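Local coordinates for protein MDM10 isoform 1 (Saccharomyces cerevisiae, PDB 7BTX) that serves in the ERMES complex, which tethers the endoplasmic reticulum to mitochondria, and takes part in the late assembly of the outer-membrane TOM translocase, at residues E154-K159 with Q166-G171; P3-V8 with L141-M146; T183-R188 with E196-T201; Y13-W18 with S76-L81. All coordinates share one frame; numbering follows the deposited sequence.

The chain starts with helix 5-16, and both long-range closures begin there. Contact 2 sets the N-terminal residues 3-8, which lead into this helix, on strand 140-147, closing a loop of well over a hundred residues. Contact 4 lies wholly within that loop: it brings the C-terminal part of the helix and the residues after it (13-18) against the loop 76-81. Contacts 1 and 3 then follow in series, each a local hairpin: 154-159 with 166-171, then 183-188 with 196-201. No two contacts cross. Backbone bonds between neighbouring strands join contact 2 to contact 1 and contact 1 to contact 3, so one continuous stretch of barrel wall carries all three, and the helix lies against its inner side.

Contact 1. Residues E154-K159 with Q166-G171; sequences EAMIIK and QFMLKG
Lys159 and Phe167 are joined by two backbone hydrogen bonds, from Lys159 N to Phe167 O (2.8 Å, nearly straight at 175°) and from Phe167 N to Lys159 O (2.7 Å). Ile157 and Leu169 repeat the pairing: Leu169 N meets Ile157 O in the carbonyl plane at 2.8 Å, whereas Ile157 N stands above the plane of the Leu169 carbonyl. Farther along, Ala155 N is held by Gly171 O at 2.8 Å, and the return bond is weak. Flanking strands satisfy the intervening backbone groups, Met156 and Ile158 pairing with Tyr143 and Leu141, Met168 with Tyr185. Polar ends find partners too: Glu154 OE2 bonds Tyr143 OH, Lys159 NZ bonds the hydroxyls of Ser140 and Tyr142, and Gln166 OE1 bonds Tyr13 OH weakly. Ile158 CG2 touches both Gln166 CD (3.7 Å) and Met168 CG (3.8 Å). An alanine in place of Gln166 is likely to take away one of that methyl's neighbours and cost the Tyr13 hydroxyl a weakly bonded partner. Met156, Ile158 and Met168 face the N-terminal helix, Ile157, Phe167 and Leu169 the other way, the alternation of an antiparallel hairpin in the wall of a mitochondrial beta barrel.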
# COMPACT_ATOMS: atom_id res chain seq x y z
N GLU D 154 -23.18 9.01 0.74
CA GLU D 154 -24.11 9.25 -0.35
C GLU D 154 -25.52 9.15 0.21
O GLU D 154 -25.74 8.46 1.21
CB GLU D 154 -23.88 8.29 -1.51
CG GLU D 154 -24.66 7.00 -1.47
CD GLU D 154 -24.32 6.09 -2.63
OE1 GLU D 154 -23.35 6.40 -3.35
OE2 GLU D 154 -25.02 5.08 -2.82
N ALA D 155 -26.48 9.85 -0.38
CA ALA D 155 -27.83 9.87 0.13
C ALA D 155 -28.81 10.08 -1.01
O ALA D 155 -28.44 10.56 -2.08
CB ALA D 155 -28.00 10.95 1.20
N MET D 156 -30.06 9.72 -0.77
CA MET D 156 -31.12 9.90 -1.75
C MET D 156 -32.48 9.91 -1.07
O MET D 156 -32.83 8.97 -0.36
CB MET D 156 -31.08 8.80 -2.81
CG MET D 156 -32.13 8.96 -3.88
SD MET D 156 -31.96 7.80 -5.23
CE MET D 156 -32.32 6.27 -4.38
N ILE D 157 -33.25 10.97 -1.28
CA ILE D 157 -34.61 11.07 -0.79
C ILE D 157 -35.52 11.21 -1.99
O ILE D 157 -35.27 12.06 -2.85
CB ILE D 157 -34.79 12.26 0.17
CG1 ILE D 157 -33.78 12.20 1.31
CG2 ILE D 157 -36.19 12.30 0.72
CD1 ILE D 157 -33.60 13.50 2.01
N ILE D 158 -36.55 10.38 -2.07
CA ILE D 158 -37.55 10.47 -3.12
C ILE D 158 -38.87 10.76 -2.43
O ILE D 158 -39.20 10.12 -1.42
CB ILE D 158 -37.65 9.19 -3.95
CG1 ILE D 158 -36.28 8.75 -4.43
CG2 ILE D 158 -38.54 9.39 -5.14
CD1 ILE D 158 -36.29 7.37 -5.01
N LYS D 159 -39.62 11.73 -2.94
CA LYS D 159 -40.94 12.06 -2.43
C LYS D 159 -41.89 12.12 -3.62
O LYS D 159 -41.71 12.95 -4.51
CB LYS D 159 -40.94 13.41 -1.71
CG LYS D 159 -39.92 13.57 -0.61
CD LYS D 159 -40.28 12.74 0.59
CE LYS D 159 -41.49 13.30 1.30
NZ LYS D 159 -41.88 12.43 2.44
N GLN D 166 -43.10 14.27 -8.76
CA GLN D 166 -42.17 13.63 -7.85
C GLN D 166 -41.03 14.59 -7.55
O GLN D 166 -40.67 15.42 -8.38
CB GLN D 166 -41.62 12.33 -8.44
CG GLN D 166 -41.29 11.29 -7.42
CD GLN D 166 -40.68 10.08 -8.05
OE1 GLN D 166 -39.58 10.14 -8.59
NE2 GLN D 166 -41.38 8.96 -7.98
N PHE D 167 -40.46 14.46 -6.36
CA PHE D 167 -39.30 15.25 -5.95
C PHE D 167 -38.19 14.29 -5.58
O PHE D 167 -38.45 13.20 -5.07
CB PHE D 167 -39.63 16.17 -4.78
CG PHE D 167 -38.46 16.98 -4.30
CD1 PHE D 167 -37.96 18.01 -5.07
CD2 PHE D 167 -37.87 16.69 -3.08
CE1 PHE D 167 -36.88 18.75 -4.63
CE2 PHE D 167 -36.79 17.43 -2.64
CZ PHE D 167 -36.29 18.45 -3.41
N MET D 168 -36.95 14.69 -5.82
CA MET D 168 -35.81 13.82 -5.56
C MET D 168 -34.62 14.65 -5.11
O MET D 168 -34.35 15.70 -5.68
CB MET D 168 -35.43 13.02 -6.79
CG MET D 168 -36.14 11.71 -6.95
SD MET D 168 -35.31 10.74 -8.20
CE MET D 168 -33.61 10.96 -7.69
N LEU D 169 -33.92 14.16 -4.10
CA LEU D 169 -32.65 14.71 -3.68
C LEU D 169 -31.58 13.64 -3.84
O LEU D 169 -31.86 12.44 -3.74
CB LEU D 169 -32.70 15.17 -2.22
CG LEU D 169 -33.05 16.63 -1.97
CD1 LEU D 169 -33.67 16.76 -0.61
CD2 LEU D 169 -31.81 17.47 -2.05
N LYS D 170 -30.35 14.07 -4.11
CA LYS D 170 -29.26 13.12 -4.33
C LYS D 170 -27.96 13.80 -3.87
O LYS D 170 -27.36 14.56 -4.63
CB LYS D 170 -29.17 12.70 -5.77
CG LYS D 170 -29.79 11.36 -6.09
CD LYS D 170 -29.87 11.18 -7.59
CE LYS D 170 -30.10 9.74 -7.97
NZ LYS D 170 -30.39 9.60 -9.42
N GLY D 171 -27.54 13.49 -2.65
CA GLY D 171 -26.29 13.99 -2.14
C GLY D 171 -25.18 12.98 -2.26
O GLY D 171 -25.38 11.77 -2.16

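Contact 2. Residues P3-V8 with L141-M146; sequences PYMDQV and LYYGRM
Tyr4 and Arg145 meet with the phenol ring and guanidinium nearly parallel, their planes 9° apart, although the two side chains run at about a right angle. Arg145 NH2 comes within 3.3 Å of Tyr4 CG, approaching the ring obliquely. Tyr143 comes in beside them from the strand: its hydroxyl lies in the plane of the Tyr4 ring at the edge, with OH 3.6 Å from Tyr4 CD2, and over one face of the guanidinium, offset toward the rim. Tyr143 CG is trans to the backbone N (chi1 168°), which carries the ring off the strand toward the helix. There Met5 slants across it, CG lying 3.6 Å from Tyr143 CE2, while Val8 CG2 approaches CE1 more distantly at 4.2 Å. Next along, Val8 CG1 packs against Leu141 CD1 at 3.8 Å. The polar ends are engaged by other parts of the wall, Tyr143 OH by Glu154, Arg145 NH1 by Tyr147 and NE by Ser72. A leucine in place of Tyr143 would probably leave Glu154 without its hydroxyl partner and open a gap beside Met5 and Tyr4. With no hydrogen bond between helix start and strand, shape and dispersion hold them together here, and the cationic group beside Tyr4 probably adds some electrostatic attraction to its aromatic ring.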
# COMPACT_ATOMS: atom_id res chain seq x y z
N PRO D 3 -24.48 0.96 -10.38
CA PRO D 3 -24.39 1.44 -9.00
C PRO D 3 -25.58 0.99 -8.17
O PRO D 3 -26.54 0.48 -8.74
CB PRO D 3 -24.37 2.96 -9.16
CG PRO D 3 -23.80 3.18 -10.52
CD PRO D 3 -24.33 2.05 -11.36
N TYR D 4 -25.51 1.16 -6.85
CA TYR D 4 -26.60 0.68 -6.00
C TYR D 4 -27.70 1.72 -5.87
O TYR D 4 -28.87 1.37 -5.67
CB TYR D 4 -26.08 0.30 -4.63
CG TYR D 4 -26.99 -0.66 -3.90
CD1 TYR D 4 -27.18 -1.95 -4.37
CD2 TYR D 4 -27.68 -0.27 -2.76
CE1 TYR D 4 -28.02 -2.84 -3.72
CE2 TYR D 4 -28.52 -1.15 -2.10
CZ TYR D 4 -28.69 -2.43 -2.59
OH TYR D 4 -29.52 -3.31 -1.94
N MET D 5 -27.36 3.00 -5.97
CA MET D 5 -28.35 4.06 -5.81
C MET D 5 -29.32 4.10 -6.99
O MET D 5 -30.45 4.56 -6.85
CB MET D 5 -27.66 5.41 -5.65
CG MET D 5 -28.47 6.45 -4.92
SD MET D 5 -28.06 8.13 -5.41
CE MET D 5 -26.61 8.47 -4.42
N ASP D 6 -28.89 3.61 -8.15
CA ASP D 6 -29.74 3.64 -9.33
C ASP D 6 -30.59 2.38 -9.47
O ASP D 6 -31.50 2.36 -10.31
CB ASP D 6 -28.90 3.83 -10.59
CG ASP D 6 -27.92 4.97 -10.47
OD1 ASP D 6 -28.33 6.08 -10.09
OD2 ASP D 6 -26.72 4.75 -10.75
N GLN D 7 -30.31 1.34 -8.69
CA GLN D 7 -31.21 0.19 -8.69
C GLN D 7 -32.13 0.21 -7.48
O GLN D 7 -33.15 -0.49 -7.48
CB GLN D 7 -30.43 -1.12 -8.75
CG GLN D 7 -29.25 -1.22 -7.81
CD GLN D 7 -28.36 -2.40 -8.13
OE1 GLN D 7 -28.78 -3.34 -8.80
NE2 GLN D 7 -27.12 -2.36 -7.66
N VAL D 8 -31.79 0.98 -6.45
CA VAL D 8 -32.79 1.37 -5.45
C VAL D 8 -33.82 2.28 -6.10
O VAL D 8 -35.03 2.15 -5.87
CB VAL D 8 -32.10 2.05 -4.25
CG1 VAL D 8 -33.11 2.66 -3.32
CG2 VAL D 8 -31.27 1.06 -3.48
N LEU D 141 -39.06 7.48 -0.19
CA LEU D 141 -37.90 6.61 -0.05
C LEU D 141 -36.79 7.40 0.60
O LEU D 141 -36.51 8.53 0.20
CB LEU D 141 -37.44 6.06 -1.41
CG LEU D 141 -36.28 5.07 -1.42
CD1 LEU D 141 -36.55 4.01 -2.42
CD2 LEU D 141 -34.98 5.74 -1.81
N TYR D 142 -36.16 6.81 1.61
CA TYR D 142 -34.98 7.38 2.23
C TYR D 142 -33.85 6.38 2.12
O TYR D 142 -33.99 5.21 2.47
CB TYR D 142 -35.25 7.72 3.70
CG TYR D 142 -36.34 8.73 3.88
CD1 TYR D 142 -37.66 8.33 4.07
CD2 TYR D 142 -36.07 10.08 3.84
CE1 TYR D 142 -38.66 9.25 4.22
CE2 TYR D 142 -37.06 11.01 4.00
CZ TYR D 142 -38.35 10.59 4.18
OH TYR D 142 -39.35 11.52 4.34
N TYR D 143 -32.72 6.85 1.61
CA TYR D 143 -31.59 5.97 1.36
C TYR D 143 -30.33 6.73 1.73
O TYR D 143 -30.19 7.90 1.39
CB TYR D 143 -31.55 5.52 -0.09
CG TYR D 143 -30.26 4.85 -0.51
CD1 TYR D 143 -30.01 3.53 -0.18
CD2 TYR D 143 -29.31 5.54 -1.25
CE1 TYR D 143 -28.84 2.92 -0.56
CE2 TYR D 143 -28.14 4.93 -1.62
CZ TYR D 143 -27.91 3.63 -1.28
OH TYR D 143 -26.75 3.03 -1.66
N GLY D 144 -29.41 6.07 2.43
CA GLY D 144 -28.12 6.63 2.71
C GLY D 144 -27.09 5.52 2.77
O GLY D 144 -27.42 4.37 3.04
N ARG D 145 -25.84 5.88 2.51
CA ARG D 145 -24.79 4.88 2.49
C ARG D 145 -23.45 5.53 2.79
O ARG D 145 -23.11 6.55 2.19
CB ARG D 145 -24.74 4.18 1.14
CG ARG D 145 -23.64 3.18 1.02
CD ARG D 145 -23.54 2.70 -0.38
NE ARG D 145 -24.16 1.41 -0.56
CZ ARG D 145 -23.96 0.64 -1.62
NH1 ARG D 145 -23.15 1.04 -2.58
NH2 ARG D 145 -24.56 -0.53 -1.70
N MET D 146 -22.69 4.94 3.71
CA MET D 146 -21.30 5.34 3.93
C MET D 146 -20.39 4.22 3.45
O MET D 146 -20.70 3.04 3.63
CB MET D 146 -21.03 5.68 5.40
CG MET D 146 -21.17 4.57 6.41
SD MET D 146 -20.71 5.07 8.08
CE MET D 146 -22.14 6.03 8.56

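Contact 3. Residues T183-R188 with E196-T201; sequences TCYFQR and EWIFST
Cys184 and Phe199 form one of two hydrogen-bonded pairs that zip strand 179-189 to strand 194-199. Cys184 N reaches Phe199 O at 2.6 Å, nearly along the C=O axis, and the return bond from Phe199 N to Cys184 O measures 3.0 Å. Phe186 and Trp197 do the same, with Trp197 N to Phe186 O the straighter bond at 172°. Aromatic contacts fall on both faces. Beside Cys184 and Phe199, the Phe186 ring turns its edge to Trp197, whose CE3 lies in the Phe186 plane, 3.7 Å from CD2; Trp197 CH2 also sits over one face of the Arg188 guanidinium. On the opposite face, Ile198 CG2 makes a CH-pi contact over the Tyr185 ring, 4.2 Å from its centroid. Polar groups share that side. Glu196, with chi1 near 180° (-175°) and the chain extended, brings OE2 to the Tyr185 edge, 3.3 Å from CD2. Its other oxygen, OE1, forms a salt bridge with Arg209, and Gln187 NE2 bonds Tyr13 OH of the N-terminal helix. The hairpin thus stands between strand 165-174, bonded to Thr183, Tyr185 and Gln187, and strand 209-211, whose Arg209 bonds the backbone of Glu196.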
# COMPACT_ATOMS: atom_id res chain seq x y z
N THR D 183 -27.90 17.56 -5.54
CA THR D 183 -28.72 17.83 -6.72
C THR D 183 -30.18 17.51 -6.45
O THR D 183 -30.50 16.54 -5.76
CB THR D 183 -28.25 17.02 -7.92
OG1 THR D 183 -28.67 15.67 -7.75
CG2 THR D 183 -26.76 17.04 -8.04
N CYS D 184 -31.06 18.33 -7.01
CA CYS D 184 -32.50 18.18 -6.87
C CYS D 184 -33.13 17.81 -8.21
O CYS D 184 -32.67 18.24 -9.27
CB CYS D 184 -33.13 19.47 -6.35
SG CYS D 184 -32.57 19.97 -4.72
N TYR D 185 -34.19 17.02 -8.16
CA TYR D 185 -34.90 16.57 -9.36
C TYR D 185 -36.39 16.75 -9.11
O TYR D 185 -37.00 15.93 -8.43
CB TYR D 185 -34.61 15.12 -9.71
CG TYR D 185 -33.18 14.78 -10.04
CD1 TYR D 185 -32.24 14.60 -9.04
CD2 TYR D 185 -32.79 14.59 -11.35
CE1 TYR D 185 -30.95 14.28 -9.34
CE2 TYR D 185 -31.49 14.27 -11.66
CZ TYR D 185 -30.58 14.11 -10.64
OH TYR D 185 -29.27 13.79 -10.92
N PHE D 186 -36.97 17.80 -9.65
CA PHE D 186 -38.41 17.91 -9.73
C PHE D 186 -38.85 17.38 -11.09
O PHE D 186 -38.22 17.68 -12.10
CB PHE D 186 -38.86 19.35 -9.54
CG PHE D 186 -40.34 19.51 -9.43
CD1 PHE D 186 -40.98 19.24 -8.24
CD2 PHE D 186 -41.08 19.93 -10.52
CE1 PHE D 186 -42.34 19.39 -8.14
CE2 PHE D 186 -42.44 20.08 -10.42
CZ PHE D 186 -43.07 19.81 -9.23
N GLN D 187 -39.92 16.60 -11.11
CA GLN D 187 -40.33 15.96 -12.36
C GLN D 187 -41.84 15.77 -12.39
O GLN D 187 -42.40 15.09 -11.53
CB GLN D 187 -39.60 14.64 -12.55
CG GLN D 187 -39.43 13.82 -11.30
CD GLN D 187 -38.44 12.70 -11.47
OE1 GLN D 187 -37.96 12.44 -12.57
NE2 GLN D 187 -38.11 12.03 -10.37
N ARG D 188 -42.49 16.35 -13.40
CA ARG D 188 -43.93 16.26 -13.56
C ARG D 188 -44.25 15.30 -14.70
O ARG D 188 -44.08 15.61 -15.88
CB ARG D 188 -44.54 17.64 -13.81
CG ARG D 188 -46.04 17.59 -14.08
CD ARG D 188 -46.71 18.92 -13.80
NE ARG D 188 -46.72 19.80 -14.96
CZ ARG D 188 -46.18 21.01 -14.99
NH1 ARG D 188 -45.60 21.50 -13.90
NH2 ARG D 188 -46.24 21.74 -16.09
N GLU D 196 -39.00 17.58 -16.58
CA GLU D 196 -38.17 17.40 -15.41
C GLU D 196 -37.29 18.62 -15.23
O GLU D 196 -36.72 19.11 -16.20
CB GLU D 196 -37.30 16.15 -15.54
CG GLU D 196 -36.49 15.83 -14.32
CD GLU D 196 -35.86 14.47 -14.40
OE1 GLU D 196 -35.94 13.84 -15.47
OE2 GLU D 196 -35.28 14.03 -13.39
N TRP D 197 -37.17 19.11 -13.99
CA TRP D 197 -36.40 20.31 -13.68
C TRP D 197 -35.28 19.93 -12.72
O TRP D 197 -35.51 19.69 -11.54
CB TRP D 197 -37.28 21.38 -13.08
CG TRP D 197 -38.19 22.01 -14.07
CD1 TRP D 197 -37.97 23.14 -14.78
CD2 TRP D 197 -39.48 21.53 -14.46
NE1 TRP D 197 -39.04 23.40 -15.59
CE2 TRP D 197 -39.98 22.42 -15.41
CE3 TRP D 197 -40.25 20.43 -14.09
CZ2 TRP D 197 -41.22 22.26 -16.00
CZ3 TRP D 197 -41.48 20.26 -14.68
CH2 TRP D 197 -41.95 21.17 -15.63
N ILE D 198 -34.07 19.88 -13.23
CA ILE D 198 -32.92 19.45 -12.44
C ILE D 198 -32.12 20.67 -12.02
O ILE D 198 -31.75 21.50 -12.85
CB ILE D 198 -32.05 18.47 -13.24
CG1 ILE D 198 -32.88 17.28 -13.71
CG2 ILE D 198 -30.89 17.99 -12.41
CD1 ILE D 198 -33.18 17.28 -15.18
N PHE D 199 -31.86 20.78 -10.72
CA PHE D 199 -30.91 21.75 -10.20
C PHE D 199 -29.82 20.98 -9.48
O PHE D 199 -30.10 20.02 -8.77
CB PHE D 199 -31.58 22.73 -9.24
CG PHE D 199 -30.62 23.65 -8.55
CD1 PHE D 199 -30.01 24.68 -9.24
CD2 PHE D 199 -30.32 23.48 -7.21
CE1 PHE D 199 -29.12 25.53 -8.61
CE2 PHE D 199 -29.44 24.33 -6.57
CZ PHE D 199 -28.84 25.35 -7.27
N SER D 200 -28.58 21.40 -9.66
CA SER D 200 -27.44 20.73 -9.07
C SER D 200 -26.62 21.73 -8.26
O SER D 200 -27.00 22.88 -8.09
CB SER D 200 -26.59 20.07 -10.14
OG SER D 200 -25.32 19.71 -9.62
N THR D 201 -25.48 21.27 -7.75
CA THR D 201 -24.53 22.15 -7.11
C THR D 201 -23.13 21.83 -7.63
O THR D 201 -22.13 21.98 -6.92
CB THR D 201 -24.63 22.03 -5.58
OG1 THR D 201 -26.01 21.90 -5.22
CG2 THR D 201 -24.16 23.31 -4.89

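Contact 4. Residues Y13-W18 with S76-L81; sequences YQSTHW and SDAQQL
Ser15 and Ala78 touch where the C-terminal part of the helix inside the mitochondrial beta barrel meets the loop that follows strand 68-76. Ser15 OG lies 3.7 Å from Ala78 CB and 3.8 Å from Gln80 CB, so the serine meets two side chains of the loop at once. Its hydroxyl points there with OG swung opposite the backbone N, chi1 179°. Thr16 adds a second touch from the next position, its CG2 methyl meeting Ala78 CB at 3.9 Å. The interface is small, and no hydrogen bond crosses between the two segments; the meeting is one of methyl, methylene and hydroxyl surfaces.

Outward from this first shell, several of the partners are set by their surroundings. Thr16 OG1 bonds back to the carbonyl of Phe12, one turn earlier, which turns the CG2 methyl to the loop. Phe12 also carries Ala78 and Leu81 against its side chain, so the loop rests on the helix at more than the serine. Asp77 bonds Ser140 through the backbone, tying the loop to the start of strand 140-147. Past the helix His17 takes a positive phi of 58°, and Trp18 N returns to Tyr13 O at 3.0 Å in a six-to-one bond. That reversal folds the Trp18 indole back along the helix, against Gln166 and Gln187 of the wall, and puts its CD1 over the centre of the Tyr13 ring, 3.6 Å above the ring plane.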
# COMPACT_ATOMS: atom_id res chain seq x y z
N TYR D 13 -39.39 3.08 -8.62
CA TYR D 13 -40.17 3.49 -9.78
C TYR D 13 -41.11 2.39 -10.24
O TYR D 13 -42.23 2.68 -10.66
CB TYR D 13 -39.25 3.88 -10.92
CG TYR D 13 -38.63 5.25 -10.80
CD1 TYR D 13 -38.93 6.08 -9.73
CD2 TYR D 13 -37.75 5.71 -11.76
CE1 TYR D 13 -38.37 7.33 -9.62
CE2 TYR D 13 -37.18 6.96 -11.66
CZ TYR D 13 -37.50 7.76 -10.60
OH TYR D 13 -36.93 9.01 -10.50
N GLN D 14 -40.68 1.13 -10.19
CA GLN D 14 -41.52 0.01 -10.57
C GLN D 14 -42.50 -0.38 -9.48
O GLN D 14 -43.44 -1.13 -9.76
CB GLN D 14 -40.65 -1.20 -10.92
CG GLN D 14 -39.74 -1.00 -12.11
CD GLN D 14 -38.47 -1.82 -12.01
OE1 GLN D 14 -38.40 -2.77 -11.23
NE2 GLN D 14 -37.46 -1.44 -12.78
N SER D 15 -42.31 0.11 -8.26
CA SER D 15 -43.21 -0.20 -7.16
C SER D 15 -44.32 0.82 -6.99
O SER D 15 -45.42 0.46 -6.55
CB SER D 15 -42.43 -0.31 -5.85
OG SER D 15 -43.29 -0.58 -4.76
N THR D 16 -44.06 2.08 -7.32
CA THR D 16 -45.06 3.13 -7.24
C THR D 16 -45.62 3.51 -8.60
O THR D 16 -46.44 4.43 -8.68
CB THR D 16 -44.48 4.37 -6.55
OG1 THR D 16 -43.46 4.94 -7.38
CG2 THR D 16 -43.87 3.98 -5.24
N HIS D 17 -45.20 2.81 -9.66
CA HIS D 17 -45.63 3.00 -11.04
C HIS D 17 -45.37 4.43 -11.52
O HIS D 17 -46.28 5.19 -11.85
CB HIS D 17 -47.10 2.61 -11.23
CG HIS D 17 -47.42 1.23 -10.75
ND1 HIS D 17 -46.75 0.12 -11.20
CD2 HIS D 17 -48.33 0.79 -9.86
CE1 HIS D 17 -47.24 -0.96 -10.61
NE2 HIS D 17 -48.20 -0.58 -9.79
N TRP D 18 -44.09 4.79 -11.56
CA TRP D 18 -43.69 6.10 -12.05
C TRP D 18 -43.50 6.12 -13.56
O TRP D 18 -43.60 7.19 -14.17
CB TRP D 18 -42.42 6.57 -11.35
CG TRP D 18 -41.92 7.92 -11.78
CD1 TRP D 18 -40.74 8.19 -12.39
CD2 TRP D 18 -42.60 9.17 -11.66
NE1 TRP D 18 -40.63 9.53 -12.65
CE2 TRP D 18 -41.76 10.15 -12.21
CE3 TRP D 18 -43.84 9.56 -11.13
CZ2 TRP D 18 -42.12 11.49 -12.24
CZ3 TRP D 18 -44.18 10.88 -11.17
CH2 TRP D 18 -43.33 11.83 -11.71
N SER D 76 -38.51 2.89 3.15
CA SER D 76 -39.46 3.37 2.16
C SER D 76 -40.89 3.05 2.57
O SER D 76 -41.17 2.03 3.19
CB SER D 76 -39.18 2.77 0.80
OG SER D 76 -39.66 1.44 0.75
N ASP D 77 -41.81 3.95 2.20
CA ASP D 77 -43.23 3.73 2.44
C ASP D 77 -43.81 2.70 1.48
O ASP D 77 -44.80 2.04 1.82
CB ASP D 77 -44.01 5.03 2.29
CG ASP D 77 -43.55 6.10 3.25
OD1 ASP D 77 -42.51 5.90 3.91
OD2 ASP D 77 -44.23 7.14 3.34
N ALA D 78 -43.23 2.56 0.29
CA ALA D 78 -43.69 1.58 -0.69
C ALA D 78 -43.34 0.19 -0.20
O ALA D 78 -42.19 -0.24 -0.31
CB ALA D 78 -43.06 1.86 -2.05
N GLN D 79 -44.33 -0.53 0.32
CA GLN D 79 -44.07 -1.78 1.03
C GLN D 79 -43.96 -2.98 0.10
O GLN D 79 -44.18 -4.11 0.55
CB GLN D 79 -45.17 -2.02 2.07
CG GLN D 79 -44.93 -1.35 3.42
CD GLN D 79 -43.60 -1.73 4.06
OE1 GLN D 79 -42.59 -1.06 3.88
NE2 GLN D 79 -43.61 -2.82 4.81
N GLN D 80 -43.64 -2.76 -1.18
CA GLN D 80 -43.42 -3.83 -2.14
C GLN D 80 -42.06 -3.70 -2.81
O GLN D 80 -41.86 -4.18 -3.93
CB GLN D 80 -44.52 -3.83 -3.20
CG GLN D 80 -45.93 -4.08 -2.67
CD GLN D 80 -46.61 -2.81 -2.19
OE1 GLN D 80 -46.18 -1.71 -2.52
NE2 GLN D 80 -47.68 -2.97 -1.42
N LEU D 81 -41.10 -3.06 -2.13
CA LEU D 81 -39.93 -2.53 -2.82
C LEU D 81 -38.87 -3.60 -3.07
O LEU D 81 -38.26 -3.62 -4.14
CB LEU D 81 -39.33 -1.38 -2.02
CG LEU D 81 -38.27 -0.50 -2.67
CD1 LEU D 81 -38.57 0.92 -2.36
CD2 LEU D 81 -36.89 -0.84 -2.16